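Local coordinates for protein YibA (Escherichia coli, PDB 1OYZ) that is of unknown function, though it carries HEAT repeats and may have an oxidoreductase activity, at residues S42-L47 against A75-Q80; Q53-L58 against G79-C84; C87-F92 against P123-K128; C106-A111 against T142-A147; D174-A179 against E206-E211. All coordinates share one frame; numbering follows the deposited sequence.

Contact 1: residues S42-L47 against A75-Q80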
# COMPACT_ATOMS: atom_id res chain seq x y z
N SER A 42 -19.33 5.78 -5.40
CA SER A 42 -20.05 4.69 -6.03
C SER A 42 -20.32 5.04 -7.49
O SER A 42 -20.03 4.25 -8.40
CB SER A 42 -21.36 4.42 -5.28
OG SER A 42 -21.09 3.87 -3.99
N SER A 43 -20.88 6.23 -7.69
CA SER A 43 -21.17 6.73 -9.03
C SER A 43 -19.89 6.72 -9.87
O SER A 43 -19.85 6.18 -10.97
CB SER A 43 -21.72 8.16 -8.94
OG SER A 43 -21.72 8.79 -10.22
N ALA A 44 -18.82 7.30 -9.32
CA ALA A 44 -17.55 7.34 -10.02
C ALA A 44 -17.05 5.93 -10.34
O ALA A 44 -16.47 5.70 -11.39
CB ALA A 44 -16.50 8.09 -9.16
N ARG A 45 -17.27 4.98 -9.44
CA ARG A 45 -16.81 3.62 -9.70
C ARG A 45 -17.54 3.08 -10.94
O ARG A 45 -16.92 2.45 -11.78
CB ARG A 45 -17.07 2.68 -8.50
CG ARG A 45 -16.21 2.94 -7.24
CD ARG A 45 -16.51 1.92 -6.11
NE ARG A 45 -16.21 0.54 -6.54
CZ ARG A 45 -16.85 -0.55 -6.08
NH1 ARG A 45 -16.50 -1.75 -6.53
NH2 ARG A 45 -17.82 -0.45 -5.18
N VAL A 46 -18.83 3.34 -11.05
CA VAL A 46 -19.57 2.85 -12.20
C VAL A 46 -18.98 3.51 -13.43
O VAL A 46 -18.80 2.87 -14.48
CB VAL A 46 -21.06 3.17 -12.12
CG1 VAL A 46 -21.79 2.55 -13.31
CG2 VAL A 46 -21.63 2.66 -10.82
N LEU A 47 -18.64 4.79 -13.30
CA LEU A 47 -18.05 5.51 -14.44
C LEU A 47 -16.70 4.90 -14.83
O LEU A 47 -16.41 4.75 -16.02
CB LEU A 47 -17.93 7.02 -14.13
CG LEU A 47 -19.30 7.73 -14.01
CD1 LEU A 47 -19.18 9.22 -13.74
CD2 LEU A 47 -20.02 7.51 -15.30
N ALA A 75 -9.87 13.14 -10.82
CA ALA A 75 -8.59 12.45 -10.82
C ALA A 75 -8.80 10.99 -10.44
O ALA A 75 -8.14 10.11 -10.97
CB ALA A 75 -7.65 13.13 -9.85
N PHE A 76 -9.74 10.73 -9.53
CA PHE A 76 -10.03 9.34 -9.13
C PHE A 76 -10.54 8.57 -10.35
O PHE A 76 -10.03 7.50 -10.69
CB PHE A 76 -11.09 9.33 -8.02
CG PHE A 76 -11.57 7.94 -7.62
CD1 PHE A 76 -10.68 7.01 -7.08
CD2 PHE A 76 -12.92 7.59 -7.75
CE1 PHE A 76 -11.13 5.75 -6.65
CE2 PHE A 76 -13.39 6.34 -7.33
CZ PHE A 76 -12.49 5.41 -6.78
N ILE A 77 -11.55 9.12 -11.01
CA ILE A 77 -12.11 8.47 -12.18
C ILE A 77 -11.04 8.17 -13.20
O ILE A 77 -10.92 7.06 -13.71
CB ILE A 77 -13.23 9.35 -12.82
CG1 ILE A 77 -14.46 9.34 -11.93
CG2 ILE A 77 -13.65 8.79 -14.16
CD1 ILE A 77 -15.54 10.27 -12.39
N LEU A 78 -10.22 9.19 -13.45
CA LEU A 78 -9.14 9.11 -14.43
C LEU A 78 -8.10 8.02 -14.14
O LEU A 78 -7.40 7.58 -15.03
CB LEU A 78 -8.48 10.50 -14.52
CG LEU A 78 -8.69 11.37 -15.77
CD1 LEU A 78 -10.00 11.08 -16.43
CD2 LEU A 78 -8.55 12.85 -15.43
N GLY A 79 -7.98 7.59 -12.89
CA GLY A 79 -6.99 6.56 -12.60
C GLY A 79 -7.32 5.16 -13.10
O GLY A 79 -6.42 4.33 -13.29
N GLN A 80 -8.60 4.86 -13.33
CA GLN A 80 -8.95 3.52 -13.79
C GLN A 80 -9.84 3.41 -15.05
O GLN A 80 -9.95 2.34 -15.64
CB GLN A 80 -9.56 2.75 -12.61
CG GLN A 80 -8.54 2.49 -11.48
CD GLN A 80 -9.18 2.09 -10.17
OE1 GLN A 80 -9.72 1.00 -10.03
NE2 GLN A 80 -9.13 2.99 -9.18
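Ala44 presents its methyl to two neighbours on the facing helix, Phe76 and Ile77, at the buried seam between helices 37-50 and 68-80 of this all-helical, HEAT-repeat protein. The nearer is Ile77, whose CG1 lies 3.7 Å from Ala44 CB. Phe76 offers a ring edge, not a face: CD2 stands 3.9 Å from Ala44 CB, and that methyl lies close to the ring plane, with Arg45 CG farther along the same rim. With CG anti to the backbone N (chi1 174°), the Phe76 ring is directed at helix 37-50 and brings its CD2-CE2 edge to Ala44. One turn on, Leu47 CD1 meets Ile77 CD1 at 4.0 Å, the two branched chains crossing at a slant. An alanine in place of Ile77 would probably open a gap facing Ala44 and Leu47 and deprive Leu47 CD1 of its methyl partner. The short axes run 9.2 Å apart at closest approach and cross at -30°. Farther out, Leu28 and Phe29 of helix 25-31 back Leu47, Ala59 of helix 53-63 touches Ile77, and the Arg45 side chain makes a cation-pi contact with Tyr17. Between the helices, Gln48 NE2 donates a hydrogen bond to the backbone O of Phe76.

Contact 2: residues Q53-L58 against G79-C84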
# COMPACT_ATOMS: atom_id res chain seq x y z
N GLN A 53 -16.05 8.25 -23.66
CA GLN A 53 -15.53 9.59 -23.93
C GLN A 53 -16.22 10.70 -23.14
O GLN A 53 -15.55 11.59 -22.64
CB GLN A 53 -15.61 9.92 -25.42
CG GLN A 53 -15.16 11.34 -25.77
CD GLN A 53 -13.70 11.64 -25.41
OE1 GLN A 53 -13.23 12.78 -25.51
NE2 GLN A 53 -12.97 10.60 -24.99
N ASP A 54 -17.54 10.66 -23.05
CA ASP A 54 -18.22 11.70 -22.30
C ASP A 54 -17.75 11.66 -20.85
O ASP A 54 -17.55 12.70 -20.24
CB ASP A 54 -19.75 11.53 -22.36
CG ASP A 54 -20.32 11.73 -23.75
OD1 ASP A 54 -19.55 12.11 -24.66
OD2 ASP A 54 -21.55 11.51 -23.94
N ALA A 55 -17.57 10.47 -20.28
CA ALA A 55 -17.11 10.44 -18.89
C ALA A 55 -15.65 10.91 -18.78
O ALA A 55 -15.30 11.65 -17.88
CB ALA A 55 -17.29 9.05 -18.29
N VAL A 56 -14.80 10.51 -19.72
CA VAL A 56 -13.40 10.95 -19.68
C VAL A 56 -13.31 12.48 -19.72
O VAL A 56 -12.64 13.11 -18.87
CB VAL A 56 -12.61 10.38 -20.87
CG1 VAL A 56 -11.17 10.93 -20.85
CG2 VAL A 56 -12.63 8.85 -20.81
N ARG A 57 -13.98 13.10 -20.69
CA ARG A 57 -13.94 14.56 -20.82
C ARG A 57 -14.41 15.28 -19.57
O ARG A 57 -13.76 16.19 -19.08
CB ARG A 57 -14.77 15.03 -22.03
CG ARG A 57 -14.08 14.77 -23.37
CD ARG A 57 -14.87 15.33 -24.57
NE ARG A 57 -15.04 16.79 -24.52
CZ ARG A 57 -15.96 17.44 -23.81
NH1 ARG A 57 -16.84 16.77 -23.07
NH2 ARG A 57 -16.01 18.78 -23.83
N LEU A 58 -15.55 14.86 -19.04
CA LEU A 58 -16.08 15.46 -17.86
C LEU A 58 -15.08 15.33 -16.70
O LEU A 58 -14.91 16.25 -15.90
CB LEU A 58 -17.40 14.78 -17.52
CG LEU A 58 -18.32 15.37 -16.44
CD1 LEU A 58 -17.76 15.06 -15.06
CD2 LEU A 58 -18.50 16.88 -16.68
N GLY A 79 -7.98 7.59 -12.89
CA GLY A 79 -6.99 6.56 -12.60
C GLY A 79 -7.32 5.16 -13.10
O GLY A 79 -6.42 4.33 -13.29
N GLN A 80 -8.60 4.86 -13.33
CA GLN A 80 -8.95 3.52 -13.79
C GLN A 80 -9.84 3.41 -15.05
O GLN A 80 -9.95 2.34 -15.64
CB GLN A 80 -9.56 2.75 -12.61
CG GLN A 80 -8.54 2.49 -11.48
CD GLN A 80 -9.18 2.09 -10.17
OE1 GLN A 80 -9.72 1.00 -10.03
NE2 GLN A 80 -9.13 2.99 -9.18
N ILE A 81 -10.45 4.51 -15.46
CA ILE A 81 -11.32 4.53 -16.64
C ILE A 81 -10.49 4.22 -17.89
O ILE A 81 -9.30 4.54 -17.96
CB ILE A 81 -11.98 5.92 -16.79
CG1 ILE A 81 -13.23 5.84 -17.68
CG2 ILE A 81 -10.97 6.91 -17.37
CD1 ILE A 81 -14.10 7.11 -17.61
N LYS A 82 -11.11 3.58 -18.88
CA LYS A 82 -10.41 3.29 -20.12
C LYS A 82 -10.31 4.57 -20.96
O LYS A 82 -11.26 5.36 -21.02
CB LYS A 82 -11.13 2.19 -20.90
CG LYS A 82 -10.91 0.80 -20.31
CD LYS A 82 -11.44 -0.30 -21.23
CE LYS A 82 -10.74 -1.62 -20.98
NZ LYS A 82 -10.98 -2.54 -22.14
N ILE A 83 -9.16 4.79 -21.57
CA ILE A 83 -8.93 5.97 -22.40
C ILE A 83 -8.19 5.62 -23.66
O ILE A 83 -7.27 4.80 -23.65
CB ILE A 83 -8.09 7.05 -21.67
CG1 ILE A 83 -6.74 6.46 -21.28
CG2 ILE A 83 -8.84 7.58 -20.44
CD1 ILE A 83 -5.87 7.40 -20.48
N CYS A 84 -8.58 6.26 -24.75
CA CYS A 84 -7.94 6.02 -26.03
C CYS A 84 -6.44 6.20 -25.92
O CYS A 84 -5.92 6.86 -25.01
CB CYS A 84 -8.51 6.99 -27.05
SG CYS A 84 -8.68 8.62 -26.33
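Ile81 reaches toward helix 53-63 with its far end: CD1 touches both Ala55 CB, at 3.8 Å, and Val56 CG2, at 3.9 Å. Its CG1 is anti to the backbone N (chi1 -161°) and the chain stays extended through chi2, which carries the terminal methyl out to the helix. Val56 uses both branches. CG2, anti to its own carbonyl carbon, does most of the work, packing on Ile81, on the carbonyl O of Lys82 at 3.8 Å and on Ile83 CG2 at 4.0 Å, while CG1 also touches Ile83 CG2, at 4.1 Å. The contact thus joins the first turn of helix 53-63 to the extended segment that follows helix 68-80 in a chain of stacked helices, the general plan of HEAT-repeat proteins. Ile83 has the less common first torsion, 59°, with CG1 between the backbone N and the carbonyl carbon. This turns CG2 to Val56, the two side chains meeting at about a right angle, and sends the CD1 end away from helix 53-63, where the side chain packs on Glu88 and Val91 of helix 88-101. Arg118 of helix 105-121 also touches Ile83, and Arg118 NH1 donates to the backbone O of Ile81.

Contact 3: residues C87-F92 against P123-K128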
# COMPACT_ATOMS: atom_id res chain seq x y z
N CYS A 87 -5.04 9.84 -25.88
CA CYS A 87 -5.35 10.76 -24.80
C CYS A 87 -4.64 10.30 -23.55
O CYS A 87 -4.57 11.05 -22.59
CB CYS A 87 -6.85 10.81 -24.54
SG CYS A 87 -7.82 11.82 -25.69
N GLU A 88 -4.12 9.09 -23.58
CA GLU A 88 -3.44 8.51 -22.42
C GLU A 88 -2.31 9.39 -21.86
O GLU A 88 -2.28 9.67 -20.67
CB GLU A 88 -2.92 7.11 -22.77
CG GLU A 88 -2.80 6.18 -21.57
CD GLU A 88 -2.25 4.79 -21.91
OE1 GLU A 88 -1.95 4.04 -20.95
OE2 GLU A 88 -2.11 4.43 -23.10
N ASP A 89 -1.39 9.82 -22.71
CA ASP A 89 -0.30 10.67 -22.24
C ASP A 89 -0.81 11.95 -21.60
O ASP A 89 -0.33 12.35 -20.54
CB ASP A 89 0.67 11.01 -23.38
CG ASP A 89 1.59 9.85 -23.73
OD1 ASP A 89 1.90 9.02 -22.84
OD2 ASP A 89 2.04 9.78 -24.89
N ASN A 90 -1.78 12.60 -22.25
CA ASN A 90 -2.34 13.84 -21.72
C ASN A 90 -2.99 13.62 -20.35
O ASN A 90 -2.87 14.46 -19.46
CB ASN A 90 -3.36 14.45 -22.69
CG ASN A 90 -2.71 14.95 -24.00
OD1 ASN A 90 -3.31 15.74 -24.75
ND2 ASN A 90 -1.49 14.48 -24.29
N VAL A 91 -3.68 12.50 -20.17
CA VAL A 91 -4.33 12.24 -18.89
C VAL A 91 -3.26 11.99 -17.84
O VAL A 91 -3.34 12.51 -16.73
CB VAL A 91 -5.33 11.05 -19.00
CG1 VAL A 91 -5.74 10.54 -17.59
CG2 VAL A 91 -6.58 11.51 -19.76
N PHE A 92 -2.26 11.22 -18.19
CA PHE A 92 -1.21 10.97 -17.25
C PHE A 92 -0.60 12.32 -16.83
O PHE A 92 -0.46 12.61 -15.64
CB PHE A 92 -0.13 10.11 -17.86
CG PHE A 92 0.93 9.80 -16.92
CD1 PHE A 92 0.79 8.76 -16.02
CD2 PHE A 92 2.05 10.60 -16.84
CE1 PHE A 92 1.73 8.53 -15.06
CE2 PHE A 92 3.00 10.38 -15.86
CZ PHE A 92 2.84 9.34 -14.97
N PRO A 123 3.36 0.63 -18.21
CA PRO A 123 4.68 0.88 -17.62
C PRO A 123 5.52 1.98 -18.28
O PRO A 123 6.52 2.40 -17.72
CB PRO A 123 5.35 -0.48 -17.72
CG PRO A 123 4.21 -1.42 -17.59
CD PRO A 123 3.18 -0.81 -18.47
N ILE A 124 5.15 2.44 -19.47
CA ILE A 124 5.95 3.49 -20.08
C ILE A 124 6.08 4.70 -19.16
O ILE A 124 7.00 5.51 -19.31
CB ILE A 124 5.36 3.98 -21.42
CG1 ILE A 124 3.99 4.65 -21.17
CG2 ILE A 124 5.27 2.82 -22.41
CD1 ILE A 124 3.42 5.40 -22.39
N TYR A 125 5.16 4.82 -18.21
CA TYR A 125 5.13 5.94 -17.27
C TYR A 125 6.00 5.79 -16.01
O TYR A 125 6.10 6.73 -15.22
CB TYR A 125 3.67 6.22 -16.86
CG TYR A 125 2.75 6.56 -18.02
CD1 TYR A 125 3.03 7.64 -18.87
CD2 TYR A 125 1.61 5.79 -18.30
CE1 TYR A 125 2.21 7.94 -19.97
CE2 TYR A 125 0.78 6.08 -19.41
CZ TYR A 125 1.10 7.16 -20.23
OH TYR A 125 0.31 7.48 -21.32
N SER A 126 6.64 4.63 -15.85
CA SER A 126 7.46 4.34 -14.68
C SER A 126 8.52 5.39 -14.37
O SER A 126 8.56 5.92 -13.26
CB SER A 126 8.11 2.97 -14.83
OG SER A 126 7.08 2.01 -15.04
N PRO A 127 9.38 5.70 -15.35
CA PRO A 127 10.42 6.72 -15.13
C PRO A 127 9.79 7.97 -14.50
O PRO A 127 10.30 8.49 -13.50
CB PRO A 127 10.94 6.98 -16.55
CG PRO A 127 10.79 5.63 -17.21
CD PRO A 127 9.43 5.17 -16.72
N LYS A 128 8.69 8.45 -15.06
CA LYS A 128 8.03 9.63 -14.52
C LYS A 128 7.48 9.42 -13.12
O LYS A 128 7.50 10.34 -12.30
CB LYS A 128 6.92 10.08 -15.46
CG LYS A 128 7.46 10.89 -16.62
CD LYS A 128 6.51 10.85 -17.78
CE LYS A 128 6.97 11.76 -18.89
NZ LYS A 128 6.77 13.18 -18.49
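Tyr125 and Phe92 stack face on face, and between them they bury most of the surface in this contact. Their planes are nearly parallel, 4° apart, with centroids separated by 4.2 Å in an offset stack. The two side chains run past each other in opposite directions, each putting its own CB over the partner's ring: Tyr125 CB lies 3.9 Å from the Phe92 centroid and Phe92 CB 4.0 Å from the Tyr125 centroid, a reciprocal pair of CH-pi contacts. Phe92 gets there with CG anti to the backbone N (chi1 -178°). Ile124 CG1 covers the other face of Tyr125, over its centre, so the phenol is sandwiched. At the far end of that ring, Tyr125 OH donates a 2.7 Å hydrogen bond to Asp89 OD1, arriving from above the carboxylate plane, which stands almost perpendicular to the phenol. Glu88 CG also packs on the hydroxyl, at 3.4 Å, and Glu88 OE1 lies at the ring edge. A leucine in place of Tyr125 would probably leave Asp89 OD1 without this donor and strip Phe92 of its stacking partner. From 123-128, Lys128 CB adds an oblique contact with Phe92 CE2 at 4.0 Å. The contact ties the first turn of helix 88-101 to the 3-10 turn leading into helix 126-136, joining neighbouring parts of the chain in a way consistent with the stacked helices of a HEAT-repeat solenoid.

Contact 4: residues C106-A111 against T142-A147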
# COMPACT_ATOMS: atom_id res chain seq x y z
N CYS A 106 -5.67 16.41 -0.40
CA CYS A 106 -6.56 15.30 -0.76
C CYS A 106 -6.41 15.00 -2.23
O CYS A 106 -6.17 13.85 -2.63
CB CYS A 106 -8.02 15.63 -0.46
SG CYS A 106 -8.32 15.63 1.28
N VAL A 107 -6.53 16.04 -3.05
CA VAL A 107 -6.37 15.87 -4.48
C VAL A 107 -5.01 15.27 -4.84
O VAL A 107 -4.94 14.33 -5.63
CB VAL A 107 -6.54 17.22 -5.25
CG1 VAL A 107 -6.27 17.03 -6.74
CG2 VAL A 107 -7.96 17.76 -5.06
N ARG A 108 -3.93 15.79 -4.23
CA ARG A 108 -2.60 15.30 -4.54
C ARG A 108 -2.49 13.81 -4.29
O ARG A 108 -1.99 13.08 -5.14
CB ARG A 108 -1.53 16.09 -3.75
CG ARG A 108 -1.39 17.57 -4.17
CD ARG A 108 -0.03 18.21 -3.77
NE ARG A 108 0.26 18.13 -2.33
CZ ARG A 108 -0.37 18.84 -1.40
NH1 ARG A 108 -1.31 19.71 -1.75
NH2 ARG A 108 -0.06 18.68 -0.11
N ALA A 109 -2.98 13.36 -3.13
CA ALA A 109 -2.97 11.95 -2.74
C ALA A 109 -3.70 11.06 -3.78
O ALA A 109 -3.13 10.09 -4.28
CB ALA A 109 -3.60 11.77 -1.33
N THR A 110 -4.95 11.42 -4.11
CA THR A 110 -5.73 10.68 -5.09
C THR A 110 -5.02 10.64 -6.44
O THR A 110 -4.90 9.57 -7.06
CB THR A 110 -7.14 11.33 -5.28
OG1 THR A 110 -7.86 11.22 -4.06
CG2 THR A 110 -7.96 10.62 -6.42
N ALA A 111 -4.51 11.78 -6.88
CA ALA A 111 -3.82 11.85 -8.17
C ALA A 111 -2.63 10.92 -8.22
O ALA A 111 -2.44 10.22 -9.22
CB ALA A 111 -3.41 13.29 -8.49
N THR A 142 0.66 13.65 5.10
CA THR A 142 0.84 12.22 5.32
C THR A 142 0.07 11.43 4.28
O THR A 142 0.54 10.40 3.80
CB THR A 142 0.32 11.80 6.71
OG1 THR A 142 -1.01 12.29 6.89
CG2 THR A 142 1.20 12.34 7.80
N ASN A 143 -1.12 11.89 3.95
CA ASN A 143 -1.92 11.18 2.95
C ASN A 143 -1.10 11.09 1.67
O ASN A 143 -1.06 10.03 1.02
CB ASN A 143 -3.21 11.92 2.67
CG ASN A 143 -3.96 12.26 3.94
OD1 ASN A 143 -5.12 11.91 4.10
ND2 ASN A 143 -3.28 12.96 4.86
N VAL A 144 -0.43 12.19 1.32
CA VAL A 144 0.38 12.21 0.10
C VAL A 144 1.56 11.27 0.20
O VAL A 144 1.82 10.51 -0.72
CB VAL A 144 0.92 13.64 -0.22
CG1 VAL A 144 1.98 13.54 -1.29
CG2 VAL A 144 -0.24 14.56 -0.68
N ARG A 145 2.29 11.34 1.31
CA ARG A 145 3.42 10.46 1.50
C ARG A 145 2.93 9.00 1.45
O ARG A 145 3.56 8.17 0.82
CB ARG A 145 4.15 10.78 2.81
CG ARG A 145 4.83 12.15 2.79
CD ARG A 145 5.97 12.25 3.78
NE ARG A 145 5.56 11.92 5.14
CZ ARG A 145 4.70 12.62 5.87
NH1 ARG A 145 4.13 13.71 5.37
NH2 ARG A 145 4.44 12.25 7.12
N ARG A 146 1.81 8.72 2.09
CA ARG A 146 1.24 7.36 2.07
C ARG A 146 0.98 6.95 0.62
O ARG A 146 1.39 5.89 0.19
CB ARG A 146 -0.09 7.32 2.84
CG ARG A 146 -0.64 5.91 3.10
CD ARG A 146 -2.00 5.98 3.77
NE ARG A 146 -2.06 7.11 4.70
CZ ARG A 146 -3.19 7.71 5.08
NH1 ARG A 146 -4.36 7.29 4.62
NH2 ARG A 146 -3.15 8.75 5.91
N ALA A 147 0.28 7.80 -0.12
CA ALA A 147 -0.03 7.48 -1.50
C ALA A 147 1.27 7.29 -2.28
O ALA A 147 1.33 6.49 -3.21
CB ALA A 147 -0.91 8.56 -2.12
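Val144 turns CG2 toward helix 105-121 because its other methyl, CG1, is anti to the backbone N (chi1 168°). CG2 then rests 3.7 Å from Arg108 CB and 3.9 Å from the backbone N of Ala109. Arg108 sets out with CG anti to its carbonyl carbon and bends at chi3 (-56°), folding the chain so that the guanidinium passes obliquely by the same methyl, NE lying 4.0 Å from Val144 CG2. Its polar end is held elsewhere: NE forms a salt bridge with Asp139 and NH1 bonds to the backbone O of Asp102, which should fix the rotation of the group while its aliphatic part packs on Val144. Ala109 fills the middle of the interface. Its CB lies 3.9 Å from the backbone O of Asn143 and 4.0 Å from Asn143 CB, and its own carbonyl O receives the methyl of Ala147, with Ala147 CB 3.5 Å away. With alanines at 109 and 147 the backbones come close, the CA atoms of Ala109 and Val144 being 4.4 Å apart. The short axes run almost parallel, 6° between them, consistent with the stacked helices of a HEAT-repeat array. Ile112, farther along helix 105-121, continues the packing against Val144 and Ala147. On its other flanks helix 105-121 meets helix 88-101, through Val107 and Ala111 on Met98, and helix 68-80, through Thr110 on Phe76.

Contact 5: residues D174-A179 against E206-E211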
# COMPACT_ATOMS: atom_id res chain seq x y z
N ASP A 174 1.56 4.28 9.61
CA ASP A 174 0.99 3.67 8.40
C ASP A 174 2.00 3.79 7.23
O ASP A 174 2.20 2.83 6.46
CB ASP A 174 -0.32 4.40 8.08
CG ASP A 174 -1.14 3.70 7.03
OD1 ASP A 174 -0.59 3.42 5.93
OD2 ASP A 174 -2.33 3.42 7.31
N VAL A 175 2.61 4.97 7.09
CA VAL A 175 3.62 5.20 6.05
C VAL A 175 4.82 4.25 6.28
O VAL A 175 5.29 3.57 5.35
CB VAL A 175 4.15 6.67 6.07
CG1 VAL A 175 5.40 6.79 5.15
CG2 VAL A 175 3.06 7.64 5.60
N ARG A 176 5.33 4.20 7.52
CA ARG A 176 6.48 3.31 7.84
C ARG A 176 6.15 1.85 7.50
O ARG A 176 6.97 1.13 6.91
CB ARG A 176 6.88 3.40 9.34
CG ARG A 176 7.20 4.78 9.89
CD ARG A 176 8.01 4.69 11.22
NE ARG A 176 7.23 4.18 12.36
CZ ARG A 176 6.19 4.82 12.89
NH1 ARG A 176 5.51 4.27 13.91
NH2 ARG A 176 5.82 6.00 12.41
N ASN A 177 4.94 1.41 7.84
CA ASN A 177 4.54 0.04 7.58
C ASN A 177 4.57 -0.26 6.08
O ASN A 177 5.12 -1.29 5.64
CB ASN A 177 3.15 -0.24 8.20
CG ASN A 177 2.73 -1.71 8.10
OD1 ASN A 177 1.80 -2.06 7.37
ND2 ASN A 177 3.43 -2.58 8.81
N TRP A 178 4.02 0.65 5.28
CA TRP A 178 4.00 0.48 3.83
C TRP A 178 5.41 0.44 3.24
O TRP A 178 5.68 -0.34 2.34
CB TRP A 178 3.23 1.63 3.16
CG TRP A 178 1.96 1.21 2.50
CD1 TRP A 178 0.68 1.46 2.94
CD2 TRP A 178 1.84 0.47 1.28
NE1 TRP A 178 -0.23 0.91 2.05
CE2 TRP A 178 0.46 0.29 1.04
CE3 TRP A 178 2.76 -0.08 0.38
CZ2 TRP A 178 -0.02 -0.41 -0.08
CZ3 TRP A 178 2.28 -0.77 -0.74
CH2 TRP A 178 0.90 -0.93 -0.95
N ALA A 179 6.29 1.29 3.75
CA ALA A 179 7.66 1.33 3.24
C ALA A 179 8.33 -0.02 3.50
O ALA A 179 8.82 -0.68 2.57
CB ALA A 179 8.46 2.45 3.93
N GLU A 206 2.73 -1.94 16.53
CA GLU A 206 2.84 -3.42 16.46
C GLU A 206 3.01 -3.90 15.03
O GLU A 206 3.81 -4.80 14.75
CB GLU A 206 1.60 -4.12 17.04
CG GLU A 206 0.27 -3.77 16.30
CD GLU A 206 -0.78 -4.94 16.14
OE1 GLU A 206 -0.44 -6.06 15.66
OE2 GLU A 206 -1.97 -4.71 16.46
N GLU A 207 2.24 -3.32 14.11
CA GLU A 207 2.32 -3.74 12.72
C GLU A 207 3.70 -3.51 12.13
O GLU A 207 4.18 -4.30 11.32
CB GLU A 207 1.29 -2.99 11.87
CG GLU A 207 -0.15 -3.43 12.11
CD GLU A 207 -1.15 -2.71 11.20
OE1 GLU A 207 -0.93 -2.65 9.96
OE2 GLU A 207 -2.16 -2.21 11.72
N VAL A 208 4.32 -2.40 12.53
CA VAL A 208 5.66 -2.08 12.03
C VAL A 208 6.68 -3.07 12.65
O VAL A 208 7.54 -3.58 11.95
CB VAL A 208 6.07 -0.59 12.36
CG1 VAL A 208 7.51 -0.35 11.97
CG2 VAL A 208 5.17 0.39 11.57
N ARG A 209 6.57 -3.35 13.94
CA ARG A 209 7.51 -4.27 14.59
C ARG A 209 7.47 -5.62 13.90
O ARG A 209 8.50 -6.28 13.70
CB ARG A 209 7.15 -4.47 16.06
CG ARG A 209 7.42 -3.29 16.97
CD ARG A 209 7.03 -3.66 18.42
NE ARG A 209 7.84 -4.77 18.90
CZ ARG A 209 7.37 -5.94 19.35
NH1 ARG A 209 6.07 -6.20 19.40
NH2 ARG A 209 8.23 -6.87 19.76
N ILE A 210 6.27 -6.05 13.52
CA ILE A 210 6.14 -7.33 12.83
C ILE A 210 6.87 -7.35 11.50
O ILE A 210 7.59 -8.30 11.22
CB ILE A 210 4.66 -7.72 12.63
CG1 ILE A 210 4.09 -8.21 13.97
CG2 ILE A 210 4.54 -8.81 11.58
CD1 ILE A 210 2.55 -8.18 14.05
N GLU A 211 6.71 -6.30 10.68
CA GLU A 211 7.43 -6.27 9.41
C GLU A 211 8.96 -6.22 9.61
O GLU A 211 9.73 -6.80 8.82
CB GLU A 211 6.98 -5.07 8.55
CG GLU A 211 5.52 -5.17 7.93
CD GLU A 211 5.38 -6.21 6.83
OE1 GLU A 211 6.39 -6.39 6.11
OE2 GLU A 211 4.26 -6.83 6.65
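Val208 CG2 packs on aliphatic carbons of the facing helix: Asn177 CB at 4.0 Å and Arg176 CB at 4.1 Å. The guanidinium of Arg176 passes the same methyl obliquely. The charged end of Arg176 looks past the valine: NE forms a salt bridge with Asp203, and NH2 bonds to the backbone O of Asp170, so the loops preceding both helices are linked through one side chain.

The polar approaches are close but form no hydrogen bond. With CG anti to its backbone N (chi1 -174°), Asn177 extends its amide between Glu207 and Glu211. Its ND2 comes within 3.1 Å of the backbone O of Glu207, but the angle is too poor for a hydrogen bond, and the approach is a close polar contact only. On the next turn Glu211 CG lies 3.4 Å from Asn177 ND2. The amide is turned nearly perpendicular to both carboxylates, at 84° to that of Glu207. Glu211 itself bends at chi2 and lies against Ala180 and Phe181, farther along helix 173-186.

The short segments run in the same direction at 19°, with axes 9.0 Å apart. Nearly parallel neighbouring helices of this kind, with an arginine bonded to the preceding loops, are consistent with the stacked helices of a HEAT-repeat array.

How the contacts relate
Contacts 1 and 2 have centres about 9 Å apart and share Gly79 and Gln80; Ile81 CD1 of contact 2 packs 3.7 Å from Leu47 O of contact 1. Contact 3 is joined to both: Leu78 CG meets Val91 CG1 at 3.6 Å, and Ile83 also packs on the start of helix 88-101. Contact 4 reaches contact 1 through Thr110 CG2, 3.6 Å from Phe76 N, and contact 5 through Arg146 CD, 3.6 Å from Asp174 OD1. Contacts 3 and 4 alternate along the chain without touching, their nearest atoms about 7 Å apart. Contacts 2 and 5, with centres about 35 Å apart, are the most widely separated pair.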